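Local coordinates for protein putative immunoglobulin A1 protease (PDB 3N6Z) that is a putative immunoglobulin A1 protease, probably a peptide-bond hydrolase, whose chain is built largely as a parallel beta-solenoid, at residues E99-G104 / C127-N132. Numbering follows the deposited sequence.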
ATOM      1  N   GLU A  99     -15.899  -8.564   0.837  1.00  7.80           N
ATOM      2  CA  GLU A  99     -15.324  -7.794   1.918  1.00  7.81           C
ATOM      3  C   GLU A  99     -14.451  -8.714   2.778  1.00  7.42           C
ATOM      4  O   GLU A  99     -14.791  -9.889   3.000  1.00  7.90           O
ATOM      5  CB  GLU A  99     -16.409  -7.148   2.769  1.00  8.34           C
ATOM      6  CG  GLU A  99     -17.248  -6.127   1.999  1.00  9.06           C
ATOM      7  CD  GLU A  99     -18.505  -5.728   2.727  1.00  9.70           C
ATOM      8  OE1 GLU A  99     -18.491  -5.714   3.985  1.00 12.76           O
ATOM      9  OE2 GLU A  99     -19.488  -5.390   2.036  1.00 12.27           O
ATOM     10  N   ILE A 100     -13.351  -8.162   3.280  1.00  7.31           N
ATOM     11  CA  ILE A 100     -12.340  -8.948   3.989  1.00  7.48           C
ATOM     12  C   ILE A 100     -11.818  -8.210   5.205  1.00  7.22           C
ATOM     13  O   ILE A 100     -11.572  -7.001   5.168  1.00  8.65           O
ATOM     14  CB  ILE A 100     -11.144  -9.296   3.056  1.00  7.81           C
ATOM     15  CG1 ILE A 100     -11.599 -10.164   1.884  1.00  7.77           C
ATOM     16  CG2 ILE A 100      -9.997  -9.966   3.845  1.00  9.03           C
ATOM     17  CD1 ILE A 100     -10.562 -10.299   0.756  1.00  8.91           C
ATOM     18  N   ASP A 101     -11.712  -8.935   6.311  1.00  7.56           N
ATOM     19  CA  ASP A 101     -10.980  -8.509   7.504  1.00  8.04           C
ATOM     20  C   ASP A 101      -9.786  -9.442   7.628  1.00  7.58           C
ATOM     21  O   ASP A 101      -9.953 -10.629   7.791  1.00  8.26           O
ATOM     22  CB  ASP A 101     -11.850  -8.555   8.770  1.00  8.68           C
ATOM     23  CG  ASP A 101     -11.164  -7.919   9.941  1.00 10.08           C
ATOM     24  OD1 ASP A 101     -10.350  -8.613  10.571  1.00 12.45           O
ATOM     25  OD2 ASP A 101     -11.407  -6.726  10.204  1.00 13.65           O
ATOM     26  N   PHE A 102      -8.586  -8.875   7.558  1.00  7.53           N
ATOM     27  CA  PHE A 102      -7.350  -9.638   7.596  1.00  7.32           C
ATOM     28  C   PHE A 102      -6.446  -9.099   8.704  1.00  7.79           C
ATOM     29  O   PHE A 102      -6.106  -7.916   8.713  1.00  8.44           O
ATOM     30  CB  PHE A 102      -6.636  -9.543   6.236  1.00  7.52           C
ATOM     31  CG  PHE A 102      -5.443 -10.471   6.110  1.00  6.94           C
ATOM     32  CD1 PHE A 102      -4.200 -10.098   6.576  1.00  8.83           C
ATOM     33  CD2 PHE A 102      -5.597 -11.738   5.565  1.00  7.10           C
ATOM     34  CE1 PHE A 102      -3.107 -10.940   6.472  1.00  9.63           C
ATOM     35  CE2 PHE A 102      -4.544 -12.595   5.477  1.00  8.09           C
ATOM     36  CZ  PHE A 102      -3.284 -12.182   5.917  1.00  9.06           C
ATOM     37  N   ASP A 103      -6.082  -9.973   9.632  1.00  7.26           N
ATOM     38  CA  ASP A 103      -5.155  -9.636  10.707  0.60  8.25           C
ATOM     39  C   ASP A 103      -3.937 -10.543  10.596  1.00  7.60           C
ATOM     40  O   ASP A 103      -4.032 -11.744  10.811  1.00  8.42           O
ATOM     41  CB  ASP A 103      -5.843  -9.804  12.069  0.60  8.75           C
ATOM     42  CG  ASP A 103      -4.959  -9.413  13.236  0.60 11.03           C
ATOM     43  OD1 ASP A 103      -3.863  -8.832  13.025  0.60  9.53           O
ATOM     44  OD2 ASP A 103      -5.402  -9.668  14.383  0.60 14.76           O
ATOM     45  N   GLY A 104      -2.793  -9.970  10.274  1.00  7.64           N
ATOM     46  CA  GLY A 104      -1.570 -10.739  10.198  1.00  7.57           C
ATOM     47  C   GLY A 104      -1.015 -11.130  11.560  1.00  8.16           C
ATOM     48  O   GLY A 104      -0.084 -11.911  11.630  1.00  9.33           O
ATOM     49  N   CYS A 127     -12.019  -4.035   0.564  1.00  8.03           N
ATOM     50  CA  CYS A 127     -13.171  -3.465   1.221  1.00  7.16           C
ATOM     51  C   CYS A 127     -13.208  -4.119   2.591  1.00  6.54           C
ATOM     52  O   CYS A 127     -13.445  -5.309   2.695  1.00  8.77           O
ATOM     53  CB  CYS A 127     -14.451  -3.709   0.447  1.00  7.26           C
ATOM     54  SG  CYS A 127     -14.477  -3.029  -1.205  1.00  9.14           S
ATOM     55  N   GLY A 128     -12.879  -3.341   3.616  1.00  7.61           N
ATOM     56  CA  GLY A 128     -12.608  -3.861   4.961  1.00  8.30           C
ATOM     57  C   GLY A 128     -11.285  -3.387   5.485  1.00  8.47           C
ATOM     58  O   GLY A 128     -10.927  -2.216   5.318  1.00  8.52           O
ATOM     59  N   ASP A 129     -10.567  -4.294   6.138  1.00  7.72           N
ATOM     60  CA  ASP A 129      -9.372  -3.932   6.894  1.00  7.84           C
ATOM     61  C   ASP A 129      -8.260  -4.955   6.675  1.00  8.40           C
ATOM     62  O   ASP A 129      -8.520  -6.175   6.666  1.00  8.35           O
ATOM     63  CB  ASP A 129      -9.654  -3.872   8.408  1.00  8.41           C
ATOM     64  CG  ASP A 129     -10.516  -2.697   8.811  1.00  9.64           C
ATOM     65  OD1 ASP A 129     -11.758  -2.803   8.746  1.00 11.74           O
ATOM     66  OD2 ASP A 129      -9.914  -1.652   9.116  1.00 11.07           O
ATOM     67  N   CYS A 130      -7.033  -4.470   6.577  1.00  7.81           N
ATOM     68  CA  CYS A 130      -5.855  -5.304   6.668  1.00  7.11           C
ATOM     69  C   CYS A 130      -4.952  -4.659   7.707  1.00  6.54           C
ATOM     70  O   CYS A 130      -4.627  -3.457   7.595  1.00  8.41           O
ATOM     71  CB  CYS A 130      -5.158  -5.384   5.319  1.00  7.53           C
ATOM     72  SG  CYS A 130      -3.619  -6.333   5.326  1.00  9.21           S
ATOM     73  N   ARG A 131      -4.517  -5.435   8.694  1.00  7.22           N
ATOM     74  CA  ARG A 131      -3.679  -4.914   9.753  0.50  7.50           C
ATOM     75  C   ARG A 131      -2.615  -5.906  10.164  1.00  7.60           C
ATOM     76  O   ARG A 131      -2.797  -7.125  10.060  1.00  8.45           O
ATOM     77  CB  ARG A 131      -4.514  -4.510  10.975  0.50  8.16           C
ATOM     78  CG  ARG A 131      -5.299  -5.658  11.623  0.50  7.82           C
ATOM     79  CD  ARG A 131      -6.275  -5.144  12.730  0.50 11.19           C
ATOM     80  NE  ARG A 131      -7.208  -6.174  13.189  0.50 12.70           N
ATOM     81  CZ  ARG A 131      -8.151  -6.709  12.416  0.50 15.42           C
ATOM     82  NH1 ARG A 131      -8.228  -6.368  11.137  0.50 16.21           N
ATOM     83  NH2 ARG A 131      -8.963  -7.650  12.894  0.50 16.13           N
ATOM     84  N   ASN A 132      -1.530  -5.361  10.687  1.00  7.67           N
ATOM     85  CA  ASN A 132      -0.512  -6.150  11.363  1.00  8.21           C
ATOM     86  C   ASN A 132       0.119  -7.253  10.501  1.00  7.09           C
ATOM     87  O   ASN A 132       0.373  -8.352  10.996  1.00  7.88           O
ATOM     88  CB  ASN A 132      -1.044  -6.752  12.677  1.00  9.17           C
ATOM     89  CG  ASN A 132      -1.794  -5.746  13.532  1.00 10.22           C
ATOM     90  OD1 ASN A 132      -1.315  -4.637  13.735  1.00 10.99           O
ATOM     91  ND2 ASN A 132      -2.973  -6.141  14.036  1.00 13.42           N
TER
HETATM   92  O   HOH W   1     -12.877  -5.167   8.588  1.00 15.17           O
HETATM   93  O   HOH W   2      -8.128  -9.214  14.852  1.00 23.04           O
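Cys127 O accepts a hydrogen bond from Ile100 N (2.9 Å), the first of the parallel ladder. Gly128 CA makes a CA-H...O contact with Ile100 O, and that oxygen also takes the N-H of Asp129. The Asp129 carboxylate lies beside that of Asp101. One water donates to OD1 of Asp129 and OD2 of Asp101, which probably eases the repulsion between them; Arg167 pairs with Asp129 OD2. Cys130 lies on the face it shares with Phe102, opposite that of Asp101, Asp103, Asp129 and Arg131. Its SG sits 4.0 Å from Phe102 CD1, oblique to the ring. Arg131 N bonds to Phe102 O. The Arg131 side chain starts with CG between the backbone N and carbonyl carbon (chi1 61°), is extended as far as NE, and places its guanidinium beside Asp101. In a salt bridge, Arg131 NH2 meets the syn lone pair of Asp101 OD1 at 2.9 Å, while NH1 reaches the same oxygen from above the carboxylate plane. The Asp101 carboxylate and Arg131 guanidinium planes are 65° apart. Asp103 CB packs over one guanidinium face, and a second water links Asp103 OD2 to Arg131 NH2. Asn132 ND2 gives a straight bond to Asp103 OD1 (3.0 Å, 167°), which also accepts from Asp105 N. Such in-register parallel strands, with strand 71-75 beyond, are characteristic of a beta-helix solenoid.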